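Local coordinates for protein mitochondrial association factor 1 (Toxoplasma gondii, PDB 6BXS) that probably takes part in the parasite's association with host mitochondria and is built on a macro domain, a fold known for binding ADP-ribose, at residues R44-D49 against V166-V171; T84-E89 against R118-S123; E92-L97 against A146-I151; I214-L219 against V252-M257. All coordinates share one frame; numbering follows the deposited sequence.

Interaction 1 of 4, residues R44-D49 against V166-V171; sequences RVATVD and VMLYTV
Asp49 and Tyr169 stand side by side and point the same way, with the carboxylate plane turned 76° from the ring; OD2 of Asp49 comes within 3.5 Å of CD2 of Tyr169. They sit on two neighbouring parallel strands in the middle of the macro-domain sheet, 45-50 and 166-170, whose short axes run 23° apart. Both side chains take CG anti to the backbone N, for Asp49 at chi1 -168°, which swings the two flat groups out together on the face that also carries Thr47 and Met167 and is covered by Phe66 of helix 61-76. The phenol oxygen of Tyr169 is held beyond the contact by the backbone of Thr52 and Phe56.

The face of Val48 and Leu168 is mainly aliphatic. CB of Ala46 rests 3.6 Å from CD1 of Leu168, and CG2 of Val48 meets CB of the same leucine. Further along, CG1 of Val48 presses on the methyl CG2 of Thr170 at 3.5 Å, tighter than an ordinary carbon contact. Just before the strand, Arg44 crosses Val166 at about a right angle, CG2 of the valine lying at the edge of a guanidinium whose charge is met by Asp165.

The backbones are joined by three bonds, from Leu168 N to Thr47 O, from Asp49 N to Leu168 O and from Thr170 N to Asp49 O. Before the first of these a water bridges the backbones, donating to Val45 O at 3.0 Å and accepting from Val166 N at 3.1 Å.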
loop_
_atom_site.group_PDB
_atom_site.type_symbol
_atom_site.label_atom_id
_atom_site.label_comp_id
_atom_site.label_asym_id
_atom_site.label_seq_id
_atom_site.Cartn_x
_atom_site.Cartn_y
_atom_site.Cartn_z
ATOM N N ARG A 44 -15.105 1.552 3.608
ATOM C CA ARG A 44 -13.867 2.264 3.892
ATOM C C ARG A 44 -12.676 1.574 3.235
ATOM O O ARG A 44 -12.149 0.589 3.752
ATOM C CB ARG A 44 -13.646 2.369 5.399
ATOM C CG ARG A 44 -14.861 2.867 6.178
ATOM C CD ARG A 44 -14.548 2.983 7.662
ATOM N NE ARG A 44 -13.239 3.593 7.869
ATOM C CZ ARG A 44 -13.004 4.902 7.837
ATOM N NH1 ARG A 44 -11.772 5.352 8.021
ATOM N NH2 ARG A 44 -13.992 5.762 7.627
ATOM N N VAL A 45 -12.262 2.106 2.090
ATOM C CA VAL A 45 -11.150 1.550 1.329
ATOM C C VAL A 45 -9.879 2.360 1.566
ATOM O O VAL A 45 -9.859 3.569 1.342
ATOM C CB VAL A 45 -11.458 1.529 -0.180
ATOM C CG1 VAL A 45 -10.352 0.801 -0.944
ATOM C CG2 VAL A 45 -12.807 0.876 -0.440
ATOM N N ALA A 46 -8.827 1.686 2.023
ATOM C CA ALA A 46 -7.525 2.314 2.210
ATOM C C ALA A 46 -6.609 1.963 1.047
ATOM O O ALA A 46 -6.348 0.793 0.786
ATOM C CB ALA A 46 -6.904 1.877 3.527
ATOM N N THR A 47 -6.121 2.982 0.347
ATOM C CA THR A 47 -5.277 2.765 -0.819
ATOM C C THR A 47 -3.801 2.764 -0.423
ATOM O O THR A 47 -3.359 3.587 0.382
ATOM C CB THR A 47 -5.534 3.833 -1.893
ATOM O OG1 THR A 47 -6.927 3.828 -2.235
ATOM C CG2 THR A 47 -4.709 3.554 -3.139
ATOM N N VAL A 48 -3.050 1.829 -0.999
ATOM C CA VAL A 48 -1.649 1.627 -0.649
ATOM C C VAL A 48 -0.726 2.373 -1.605
ATOM O O VAL A 48 -0.643 2.050 -2.788
ATOM C CB VAL A 48 -1.284 0.129 -0.657
ATOM C CG1 VAL A 48 0.222 -0.072 -0.472
ATOM C CG2 VAL A 48 -2.058 -0.611 0.430
ATOM N N ASP A 49 -0.023 3.367 -1.074
ATOM C CA ASP A 49 0.925 4.144 -1.858
ATOM C C ASP A 49 2.168 3.324 -2.185
ATOM O O ASP A 49 2.799 2.764 -1.289
ATOM C CB ASP A 49 1.323 5.408 -1.095
ATOM C CG ASP A 49 2.079 6.406 -1.957
ATOM O OD1 ASP A 49 2.444 6.068 -3.104
ATOM O OD2 ASP A 49 2.318 7.534 -1.476
ATOM N N VAL A 166 -8.269 6.996 5.279
ATOM C CA VAL A 166 -7.168 6.098 5.616
ATOM C C VAL A 166 -6.350 5.780 4.373
ATOM O O VAL A 166 -6.901 5.430 3.329
ATOM C CB VAL A 166 -7.660 4.779 6.240
ATOM C CG1 VAL A 166 -6.482 3.854 6.538
ATOM C CG2 VAL A 166 -8.450 5.049 7.508
ATOM N N MET A 167 -5.032 5.909 4.497
ATOM C CA MET A 167 -4.117 5.533 3.431
ATOM C C MET A 167 -3.015 4.658 4.000
ATOM O O MET A 167 -2.752 4.679 5.202
ATOM C CB MET A 167 -3.511 6.768 2.754
ATOM C CG MET A 167 -2.628 7.623 3.659
ATOM S SD MET A 167 -1.666 8.855 2.751
ATOM C CE MET A 167 -0.426 7.832 1.958
ATOM N N LEU A 168 -2.387 3.879 3.128
ATOM C CA LEU A 168 -1.187 3.145 3.483
ATOM C C LEU A 168 -0.045 3.562 2.565
ATOM O O LEU A 168 -0.264 4.123 1.492
ATOM C CB LEU A 168 -1.418 1.635 3.402
ATOM C CG LEU A 168 -2.200 1.006 4.560
ATOM C CD1 LEU A 168 -3.568 0.558 4.088
ATOM C CD2 LEU A 168 -1.436 -0.159 5.174
ATOM N N TYR A 169 1.171 3.277 3.013
ATOM C CA TYR A 169 2.392 3.628 2.300
ATOM C C TYR A 169 3.360 2.476 2.519
ATOM O O TYR A 169 3.612 2.086 3.660
ATOM C CB TYR A 169 2.957 4.959 2.815
ATOM C CG TYR A 169 4.205 5.476 2.115
ATOM C CD1 TYR A 169 5.441 4.866 2.301
ATOM C CD2 TYR A 169 4.152 6.605 1.305
ATOM C CE1 TYR A 169 6.581 5.350 1.681
ATOM C CE2 TYR A 169 5.289 7.098 0.680
ATOM C CZ TYR A 169 6.500 6.466 0.873
ATOM O OH TYR A 169 7.633 6.949 0.256
ATOM N N THR A 170 3.874 1.913 1.431
ATOM C CA THR A 170 4.762 0.759 1.523
ATOM C C THR A 170 5.895 0.857 0.508
ATOM O O THR A 170 5.764 1.509 -0.531
ATOM C CB THR A 170 3.989 -0.572 1.319
ATOM O OG1 THR A 170 4.792 -1.666 1.776
ATOM C CG2 THR A 170 3.609 -0.787 -0.146
ATOM N N VAL A 171 7.007 0.199 0.825
ATOM C CA VAL A 171 8.216 0.260 0.010
ATOM C C VAL A 171 8.525 -1.107 -0.583
ATOM O O VAL A 171 8.854 -2.050 0.138
ATOM C CB VAL A 171 9.423 0.745 0.837
ATOM C CG1 VAL A 171 10.687 0.789 -0.015
ATOM C CG2 VAL A 171 9.142 2.115 1.436
HETATM O O HOH W 1 -10.337 5.030 3.958
#

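Interaction 2 of 4, residues T84-E89 against R118-S123; sequences TELSAE and RVFARS
Glu89 reaches from helix 83-103 toward Val119, the two side chains running antiparallel past one another. Its CB points at the 118-123 segment, and CG lies anti to the backbone N (chi1 -158°), from where the chain runs on extended and brings the carboxylate beside both Val119 and Phe120. OE1 comes to 3.9 Å from CG2 of Val119 and 4.1 Å from CD2 of Phe120, approaching that ring obliquely. OE2 turns to the backbone, 4.1 Å from N of Arg118, and is hydrogen-bonded to Ser117 OG, which also bonds the backbone N of Val119 and of Phe120.

This is helix-on-sheet packing of the macro domain's three-layered alpha/beta/alpha fold, at the place where the chain enters strand 120-126; there Ala121 and Arg122 both face Ile151 in a classic beta bulge. One turn back on the helix, CD1 of Leu86 lies 4.3 Å from both CG1 of Val119 and CZ of Phe120. Val119 CG1 itself sits over the centre of the phenylalanine ring, 3.6 Å above its plane. Toward solvent, Glu85 OE1 and Arg118 NH1 are 4.4 Å apart, opposite charges beyond salt-bridge distance, the oxygen also lying well out of the guanidinium plane, so no N-H points at it.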
loop_
_atom_site.group_PDB
_atom_site.type_symbol
_atom_site.label_atom_id
_atom_site.label_comp_id
_atom_site.label_asym_id
_atom_site.label_seq_id
_atom_site.Cartn_x
_atom_site.Cartn_y
_atom_site.Cartn_z
ATOM N N THR A 84 6.704 20.673 -1.035
ATOM C CA THR A 84 7.871 20.517 -0.174
ATOM C C THR A 84 7.474 20.275 1.280
ATOM O O THR A 84 8.137 19.520 1.989
ATOM C CB THR A 84 8.788 21.754 -0.242
ATOM O OG1 THR A 84 8.042 22.928 0.101
ATOM C CG2 THR A 84 9.365 21.911 -1.641
ATOM N N GLU A 85 6.398 20.919 1.721
ATOM C CA GLU A 85 5.881 20.704 3.070
ATOM C C GLU A 85 5.495 19.244 3.270
ATOM O O GLU A 85 5.950 18.589 4.209
ATOM C CB GLU A 85 4.665 21.593 3.338
ATOM C CG GLU A 85 4.978 23.064 3.548
ATOM C CD GLU A 85 3.733 23.882 3.839
ATOM O OE1 GLU A 85 2.949 23.478 4.724
ATOM O OE2 GLU A 85 3.536 24.925 3.180
ATOM N N LEU A 86 4.650 18.749 2.374
ATOM C CA LEU A 86 4.146 17.384 2.447
ATOM C C LEU A 86 5.273 16.367 2.325
ATOM O O LEU A 86 5.298 15.371 3.051
ATOM C CB LEU A 86 3.103 17.151 1.350
ATOM C CG LEU A 86 2.576 15.723 1.189
ATOM C CD1 LEU A 86 2.031 15.182 2.498
ATOM C CD2 LEU A 86 1.505 15.689 0.111
ATOM N N SER A 87 6.196 16.619 1.403
ATOM C CA SER A 87 7.336 15.734 1.195
ATOM C C SER A 87 8.172 15.609 2.458
ATOM O O SER A 87 8.485 14.507 2.898
ATOM C CB SER A 87 8.209 16.239 0.044
ATOM O OG SER A 87 7.704 15.814 -1.207
ATOM N N ALA A 88 8.529 16.749 3.041
ATOM C CA ALA A 88 9.384 16.765 4.220
ATOM C C ALA A 88 8.671 16.198 5.444
ATOM O O ALA A 88 9.251 15.417 6.198
ATOM C CB ALA A 88 9.864 18.181 4.500
ATOM N N GLU A 89 7.416 16.587 5.644
ATOM C CA GLU A 89 6.690 16.171 6.840
ATOM C C GLU A 89 6.412 14.669 6.827
ATOM O O GLU A 89 6.657 13.978 7.817
ATOM C CB GLU A 89 5.375 16.934 6.973
ATOM C CG GLU A 89 4.848 16.953 8.403
ATOM C CD GLU A 89 3.383 17.329 8.501
ATOM O OE1 GLU A 89 2.630 17.094 7.533
ATOM O OE2 GLU A 89 2.983 17.861 9.557
ATOM N N ARG A 118 -0.908 19.144 9.869
ATOM C CA ARG A 118 -2.154 19.609 9.265
ATOM C C ARG A 118 -2.685 18.570 8.280
ATOM O O ARG A 118 -3.795 18.704 7.762
ATOM C CB ARG A 118 -1.950 20.946 8.545
ATOM C CG ARG A 118 -1.067 21.945 9.278
ATOM C CD ARG A 118 -1.635 23.354 9.186
ATOM N NE ARG A 118 -0.632 24.382 9.469
ATOM C CZ ARG A 118 -0.009 25.118 8.548
ATOM N NH1 ARG A 118 -0.272 24.963 7.255
ATOM N NH2 ARG A 118 0.885 26.022 8.924
ATOM N N VAL A 119 -1.883 17.539 8.028
ATOM C CA VAL A 119 -2.209 16.520 7.036
ATOM C C VAL A 119 -2.655 15.220 7.696
ATOM O O VAL A 119 -3.695 14.662 7.349
ATOM C CB VAL A 119 -0.998 16.233 6.122
ATOM C CG1 VAL A 119 -1.292 15.078 5.174
ATOM C CG2 VAL A 119 -0.616 17.485 5.338
ATOM N N PHE A 120 -1.853 14.743 8.645
ATOM C CA PHE A 120 -2.083 13.448 9.276
ATOM C C PHE A 120 -2.668 13.590 10.675
ATOM O O PHE A 120 -2.127 14.310 11.510
ATOM C CB PHE A 120 -0.774 12.660 9.340
ATOM C CG PHE A 120 -0.089 12.524 8.012
ATOM C CD1 PHE A 120 -0.574 11.650 7.056
ATOM C CD2 PHE A 120 1.043 13.270 7.719
ATOM C CE1 PHE A 120 0.051 11.521 5.833
ATOM C CE2 PHE A 120 1.673 13.143 6.496
ATOM C CZ PHE A 120 1.177 12.269 5.552
ATOM N N ALA A 121 -3.775 12.894 10.920
ATOM C CA ALA A 121 -4.411 12.876 12.236
ATOM C C ALA A 121 -3.697 11.908 13.171
ATOM O O ALA A 121 -3.487 12.200 14.349
ATOM C CB ALA A 121 -5.875 12.495 12.109
ATOM N N ARG A 122 -3.346 10.743 12.638
ATOM C CA ARG A 122 -2.618 9.737 13.398
ATOM C C ARG A 122 -1.847 8.847 12.436
ATOM O O ARG A 122 -2.301 8.599 11.318
ATOM C CB ARG A 122 -3.573 8.911 14.256
ATOM C CG ARG A 122 -2.893 8.206 15.415
ATOM C CD ARG A 122 -3.833 8.046 16.586
ATOM N NE ARG A 122 -3.126 7.630 17.799
ATOM C CZ ARG A 122 -2.930 8.389 18.877
ATOM N NH1 ARG A 122 -3.394 9.632 18.941
ATOM N NH2 ARG A 122 -2.269 7.889 19.913
ATOM N N SER A 123 -0.681 8.377 12.869
ATOM C CA SER A 123 0.219 7.634 11.992
ATOM C C SER A 123 0.721 6.356 12.644
ATOM O O SER A 123 1.100 6.348 13.816
ATOM C CB SER A 123 1.404 8.511 11.588
ATOM O OG SER A 123 0.958 9.685 10.935
#

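Interaction 3 of 4, residues E92-L97 against A146-I151; sequences EIQERL and ATFLHI
Phe148 lies against Gln94, where helix 83-103 packs on strand 147-152 of the macro-domain sheet, an alpha/beta layer contact with the short axes 9.6 Å apart and 126° between their directions. The glutamine covers one face of the phenylalanine ring: its CB stands 3.8 Å from the centroid, only 15° off the normal, a CH-pi contact, and farther out its amide is stacked on the ring with the planes 18° apart. The rim has other neighbours. CE2 of Phe148 comes 3.0 Å from the backbone O of Gln94, and CB of Leu97 meets the same carbon at the edge, near the ring plane.

Two residues on, past Leu149, which points away from the helix, His150 turns back to the same glutamine. Its CG is anti to the carbonyl carbon (chi1 -56°), a setting that sends the imidazole toward the helix, where CG2 of Ile93 lies near its edge. The ring is held from both nitrogens, ND1 being bonded to Ser123 OG; this fixes its rotation and gives both nitrogens of the buried ring a partner. The second bond is short, His150 NE2 donating to Gln94 OE1 at 2.6 Å, in the carbonyl plane and on a lone pair.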
loop_
_atom_site.group_PDB
_atom_site.type_symbol
_atom_site.label_atom_id
_atom_site.label_comp_id
_atom_site.label_asym_id
_atom_site.label_seq_id
_atom_site.Cartn_x
_atom_site.Cartn_y
_atom_site.Cartn_z
ATOM N N GLU A 92 9.618 12.911 7.499
ATOM C CA GLU A 92 10.000 12.965 8.908
ATOM C C GLU A 92 9.216 11.968 9.759
ATOM O O GLU A 92 9.798 11.204 10.529
ATOM C CB GLU A 92 9.795 14.375 9.460
ATOM C CG GLU A 92 10.876 15.365 9.059
ATOM C CD GLU A 92 10.582 16.776 9.533
ATOM O OE1 GLU A 92 9.393 17.101 9.741
ATOM O OE2 GLU A 92 11.541 17.560 9.702
ATOM N N ILE A 93 7.895 11.987 9.622
ATOM C CA ILE A 93 7.031 11.110 10.405
ATOM C C ILE A 93 7.327 9.637 10.142
ATOM O O ILE A 93 7.403 8.839 11.075
ATOM C CB ILE A 93 5.544 11.389 10.105
ATOM C CG1 ILE A 93 5.147 12.760 10.660
ATOM C CG2 ILE A 93 4.655 10.300 10.710
ATOM C CD1 ILE A 93 3.774 13.237 10.225
ATOM N N GLN A 94 7.486 9.279 8.872
ATOM C CA GLN A 94 7.644 7.880 8.495
ATOM C C GLN A 94 9.050 7.350 8.787
ATOM O O GLN A 94 9.220 6.160 9.047
ATOM C CB GLN A 94 7.284 7.699 7.018
ATOM C CG GLN A 94 5.793 7.932 6.753
ATOM C CD GLN A 94 5.341 7.549 5.352
ATOM O OE1 GLN A 94 4.174 7.215 5.144
ATOM N NE2 GLN A 94 6.252 7.606 4.387
ATOM N N GLU A 95 10.052 8.225 8.763
ATOM C CA GLU A 95 11.394 7.835 9.191
ATOM C C GLU A 95 11.406 7.467 10.674
ATOM O O GLU A 95 11.966 6.444 11.064
ATOM C CB GLU A 95 12.404 8.960 8.938
ATOM C CG GLU A 95 12.908 9.047 7.510
ATOM C CD GLU A 95 14.009 10.078 7.351
ATOM O OE1 GLU A 95 15.142 9.811 7.805
ATOM O OE2 GLU A 95 13.744 11.157 6.779
ATOM N N ARG A 96 10.791 8.317 11.492
ATOM C CA ARG A 96 10.725 8.098 12.933
ATOM C C ARG A 96 9.944 6.829 13.277
ATOM O O ARG A 96 10.355 6.050 14.139
ATOM C CB ARG A 96 10.081 9.301 13.622
ATOM C CG ARG A 96 10.896 10.581 13.540
ATOM C CD ARG A 96 10.071 11.785 13.962
ATOM N NE ARG A 96 10.766 13.044 13.705
ATOM C CZ ARG A 96 10.173 14.235 13.671
ATOM N NH1 ARG A 96 8.866 14.339 13.869
ATOM N NH2 ARG A 96 10.888 15.325 13.430
ATOM N N LEU A 97 8.813 6.630 12.609
ATOM C CA LEU A 97 7.958 5.478 12.883
ATOM C C LEU A 97 8.625 4.158 12.508
ATOM O O LEU A 97 8.445 3.153 13.194
ATOM C CB LEU A 97 6.630 5.609 12.136
ATOM C CG LEU A 97 5.545 6.464 12.794
ATOM C CD1 LEU A 97 4.336 6.588 11.875
ATOM C CD2 LEU A 97 5.132 5.877 14.140
ATOM N N ALA A 146 8.889 -1.800 4.785
ATOM C CA ALA A 146 8.354 -0.796 5.694
ATOM C C ALA A 146 6.940 -0.427 5.271
ATOM O O ALA A 146 6.712 -0.045 4.124
ATOM C CB ALA A 146 9.242 0.436 5.718
ATOM N N THR A 147 5.998 -0.545 6.202
ATOM C CA THR A 147 4.594 -0.270 5.924
ATOM C C THR A 147 4.037 0.731 6.929
ATOM O O THR A 147 4.185 0.563 8.139
ATOM C CB THR A 147 3.749 -1.557 5.965
ATOM O OG1 THR A 147 4.265 -2.500 5.017
ATOM C CG2 THR A 147 2.293 -1.256 5.636
ATOM N N PHE A 148 3.393 1.770 6.408
ATOM C CA PHE A 148 2.808 2.816 7.232
ATOM C C PHE A 148 1.309 2.924 6.971
ATOM O O PHE A 148 0.842 2.644 5.869
ATOM C CB PHE A 148 3.496 4.154 6.956
ATOM C CG PHE A 148 4.996 4.084 7.023
ATOM C CD1 PHE A 148 5.738 3.802 5.889
ATOM C CD2 PHE A 148 5.660 4.286 8.220
ATOM C CE1 PHE A 148 7.113 3.728 5.946
ATOM C CE2 PHE A 148 7.039 4.213 8.284
ATOM C CZ PHE A 148 7.766 3.935 7.147
ATOM N N LEU A 149 0.567 3.321 8.000
ATOM C CA LEU A 149 -0.867 3.556 7.888
ATOM C C LEU A 149 -1.189 4.908 8.518
ATOM O O LEU A 149 -0.819 5.166 9.663
ATOM C CB LEU A 149 -1.654 2.431 8.568
ATOM C CG LEU A 149 -3.160 2.351 8.297
ATOM C CD1 LEU A 149 -3.663 0.935 8.552
ATOM C CD2 LEU A 149 -3.937 3.344 9.153
ATOM N N HIS A 150 -1.877 5.765 7.768
ATOM C CA HIS A 150 -2.185 7.117 8.227
ATOM C C HIS A 150 -3.682 7.396 8.215
ATOM O O HIS A 150 -4.362 7.138 7.222
ATOM C CB HIS A 150 -1.484 8.163 7.354
ATOM C CG HIS A 150 -0.000 7.989 7.260
ATOM N ND1 HIS A 150 0.860 8.384 8.262
ATOM C CD2 HIS A 150 0.776 7.483 6.274
ATOM C CE1 HIS A 150 2.104 8.117 7.900
ATOM N NE2 HIS A 150 2.079 7.570 6.699
ATOM N N ILE A 151 -4.185 7.925 9.323
ATOM C CA ILE A 151 -5.510 8.525 9.346
ATOM C C ILE A 151 -5.362 9.990 8.958
ATOM O O ILE A 151 -4.731 10.764 9.673
ATOM C CB ILE A 151 -6.182 8.414 10.727
ATOM C CG1 ILE A 151 -6.221 6.952 11.178
ATOM C CG2 ILE A 151 -7.588 9.006 10.674
ATOM C CD1 ILE A 151 -6.829 6.741 12.551
#

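Interaction 4 of 4, residues I214-L219 against V252-M257; sequences IRLPLL and VELQFM. With SO4 (sulfate ion), chain D.
Arg215 grips Gln255 side-on, NE and NH2 both donating to the single oxygen OE1, at 3.0 and 3.1 Å. The pair spans two parallel strands, 213-216 and 253-256, of a beta-alpha-beta unit in the macro-domain fold, whose connection is helix 230-248. OE1 lies just 2° from the guanidinium plane, and the guanidinium and amide are nearly coplanar. The NH2 bond uses a lone pair of the oxygen, while NE arrives nearly along the C=O axis. Against the aliphatic part of the arginine, CG of Met257 packs 3.5 Å from CG of Arg215, the two side chains crossing at about a right angle.

The opposite face of the strands carries hydrocarbon, with Leu254 and Phe256 packing on helix 230-248. CD1 of Ile214 is pressed to 3.4 Å from CD2 of Leu254, closer than usual for carbons; with chi1 at 47°, CG1 lies between the backbone N and the carbonyl carbon, and the branch runs beside the leucine. Leu216 likewise lies alongside Phe256, whose ring also meets Phe23.

Four backbone bonds set this register, running from Ile214 N to Glu253 O, Gln255 N to Ile214 O, Leu216 N to Gln255 O and Met257 N to Leu216 O. Beyond the two segments, NH1 of Arg215 bonds Pro35 O and NH2 forms a salt bridge with Asp38. A sulfate, probably from the crystallisation liquor, bonds Arg251 and Asn201 and, weakly, Val252 N. The amide of Gln255 is oriented from its other end as well, NE2 donating to Glu253 OE2 at 2.9 Å, on the anti side of that carboxylate.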
loop_
_atom_site.group_PDB
_atom_site.type_symbol
_atom_site.label_atom_id
_atom_site.label_comp_id
_atom_site.label_asym_id
_atom_site.label_seq_id
_atom_site.Cartn_x
_atom_site.Cartn_y
_atom_site.Cartn_z
ATOM N N ILE A 214 -8.586 -2.870 1.019
ATOM C CA ILE A 214 -7.352 -2.214 0.610
ATOM C C ILE A 214 -7.208 -2.231 -0.909
ATOM O O ILE A 214 -7.379 -3.267 -1.555
ATOM C CB ILE A 214 -6.107 -2.860 1.259
ATOM C CG1 ILE A 214 -6.158 -4.385 1.151
ATOM C CG2 ILE A 214 -6.007 -2.439 2.718
ATOM C CD1 ILE A 214 -4.886 -5.067 1.630
ATOM N N ARG A 215 -6.906 -1.060 -1.464
ATOM C CA ARG A 215 -6.713 -0.895 -2.899
ATOM C C ARG A 215 -5.221 -0.858 -3.214
ATOM O O ARG A 215 -4.519 0.074 -2.818
ATOM C CB ARG A 215 -7.406 0.382 -3.381
ATOM C CG ARG A 215 -7.292 0.646 -4.873
ATOM C CD ARG A 215 -8.258 1.742 -5.306
ATOM N NE ARG A 215 -9.652 1.363 -5.078
ATOM C CZ ARG A 215 -10.698 2.146 -5.326
ATOM N NH1 ARG A 215 -10.525 3.367 -5.815
ATOM N NH2 ARG A 215 -11.926 1.707 -5.083
ATOM N N LEU A 216 -4.751 -1.876 -3.929
ATOM C CA LEU A 216 -3.323 -2.082 -4.153
ATOM C C LEU A 216 -2.900 -1.792 -5.590
ATOM O O LEU A 216 -3.632 -2.107 -6.528
ATOM C CB LEU A 216 -2.943 -3.526 -3.814
ATOM C CG LEU A 216 -3.229 -3.999 -2.391
ATOM C CD1 LEU A 216 -3.186 -5.514 -2.310
ATOM C CD2 LEU A 216 -2.226 -3.387 -1.440
ATOM N N PRO A 217 -1.711 -1.193 -5.768
ATOM C CA PRO A 217 -1.089 -1.207 -7.092
ATOM C C PRO A 217 -0.305 -2.499 -7.275
ATOM O O PRO A 217 -0.230 -3.288 -6.332
ATOM C CB PRO A 217 -0.161 0.004 -7.050
ATOM C CG PRO A 217 0.271 0.054 -5.625
ATOM C CD PRO A 217 -0.926 -0.387 -4.814
ATOM N N LEU A 218 0.265 -2.721 -8.454
ATOM C CA LEU A 218 1.237 -3.792 -8.616
ATOM C C LEU A 218 2.580 -3.287 -8.106
ATOM O O LEU A 218 3.299 -2.582 -8.815
ATOM C CB LEU A 218 1.343 -4.241 -10.071
ATOM C CG LEU A 218 2.361 -5.358 -10.322
ATOM C CD1 LEU A 218 1.869 -6.686 -9.758
ATOM C CD2 LEU A 218 2.672 -5.474 -11.805
ATOM N N LEU A 219 2.906 -3.641 -6.868
ATOM C CA LEU A 219 4.116 -3.154 -6.222
ATOM C C LEU A 219 5.368 -3.613 -6.960
ATOM O O LEU A 219 5.422 -4.724 -7.486
ATOM C CB LEU A 219 4.156 -3.619 -4.766
ATOM C CG LEU A 219 3.095 -2.981 -3.870
ATOM C CD1 LEU A 219 2.899 -3.794 -2.603
ATOM C CD2 LEU A 219 3.476 -1.549 -3.530
ATOM N N VAL A 252 -10.614 -8.117 5.465
ATOM C CA VAL A 252 -10.392 -7.009 4.546
ATOM C C VAL A 252 -10.482 -7.490 3.099
ATOM O O VAL A 252 -9.971 -8.553 2.749
ATOM C CB VAL A 252 -9.017 -6.322 4.795
ATOM C CG1 VAL A 252 -7.859 -7.157 4.251
ATOM C CG2 VAL A 252 -8.993 -4.931 4.177
ATOM N N GLU A 253 -11.155 -6.695 2.273
ATOM C CA GLU A 253 -11.335 -6.998 0.858
ATOM C C GLU A 253 -10.139 -6.504 0.047
ATOM O O GLU A 253 -9.659 -5.390 0.258
ATOM C CB GLU A 253 -12.635 -6.360 0.355
ATOM C CG GLU A 253 -12.807 -6.325 -1.159
ATOM C CD GLU A 253 -14.111 -5.666 -1.576
ATOM O OE1 GLU A 253 -15.188 -6.163 -1.183
ATOM O OE2 GLU A 253 -14.060 -4.643 -2.291
ATOM N N LEU A 254 -9.664 -7.335 -0.876
ATOM C CA LEU A 254 -8.539 -6.974 -1.733
ATOM C C LEU A 254 -9.011 -6.394 -3.064
ATOM O O LEU A 254 -9.855 -6.980 -3.747
ATOM C CB LEU A 254 -7.646 -8.190 -1.994
ATOM C CG LEU A 254 -6.869 -8.767 -0.810
ATOM C CD1 LEU A 254 -6.085 -9.993 -1.252
ATOM C CD2 LEU A 254 -5.937 -7.733 -0.211
ATOM N N GLN A 255 -8.457 -5.239 -3.417
ATOM C CA GLN A 255 -8.686 -4.622 -4.718
ATOM C C GLN A 255 -7.343 -4.308 -5.363
ATOM O O GLN A 255 -6.435 -3.811 -4.697
ATOM C CB GLN A 255 -9.511 -3.343 -4.588
ATOM C CG GLN A 255 -10.796 -3.492 -3.802
ATOM C CD GLN A 255 -11.543 -2.180 -3.672
ATOM O OE1 GLN A 255 -11.077 -1.137 -4.136
ATOM N NE2 GLN A 255 -12.710 -2.222 -3.042
ATOM N N PHE A 256 -7.222 -4.600 -6.654
ATOM C CA PHE A 256 -6.008 -4.293 -7.403
ATOM C C PHE A 256 -6.272 -3.245 -8.475
ATOM O O PHE A 256 -7.192 -3.381 -9.283
ATOM C CB PHE A 256 -5.430 -5.558 -8.035
ATOM C CG PHE A 256 -4.732 -6.453 -7.055
ATOM C CD1 PHE A 256 -3.411 -6.223 -6.711
ATOM C CD2 PHE A 256 -5.394 -7.519 -6.472
ATOM C CE1 PHE A 256 -2.764 -7.040 -5.805
ATOM C CE2 PHE A 256 -4.751 -8.339 -5.566
ATOM C CZ PHE A 256 -3.434 -8.099 -5.232
ATOM N N MET A 257 -5.452 -2.201 -8.470
ATOM C CA MET A 257 -5.554 -1.130 -9.451
ATOM C C MET A 257 -5.091 -1.628 -10.813
ATOM O O MET A 257 -4.504 -2.706 -10.919
ATOM C CB MET A 257 -4.725 0.075 -9.010
ATOM C CG MET A 257 -5.112 0.609 -7.640
ATOM S SD MET A 257 -3.930 1.794 -6.980
ATOM C CE MET A 257 -4.070 3.117 -8.180
HETATM S S SO4 D . -9.074 -7.896 9.298
HETATM O O1 SO4 D . -7.645 -8.178 9.194
HETATM O O2 SO4 D . -9.311 -6.992 10.418
HETATM O O3 SO4 D . -9.541 -7.278 8.063
HETATM O O4 SO4 D . -9.797 -9.146 9.520
#

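How the interactions relate
All four contacts belong to one mixed sheet. Interactions 1 and 4 share its middle: strands 45-50 and 213-216 are neighbours, joined by Val48 N to Arg215 O at 2.9 Å, and the centres lie about 9 Å apart. On the other flank strand 166-170 pairs antiparallel with 147-152, tying interaction 1 to interaction 3 through Tyr169 O and Phe148 N at 2.8 Å. Interactions 2 and 3 use successive turns of helix 83-103, and Phe120 CD1 packs 3.6 Å from His150 CB. Interactions 2 and 4 are farthest apart, about 23 Å between centres. The sulfate, probably from the crystallisation liquor, touches interaction 4 near Val252.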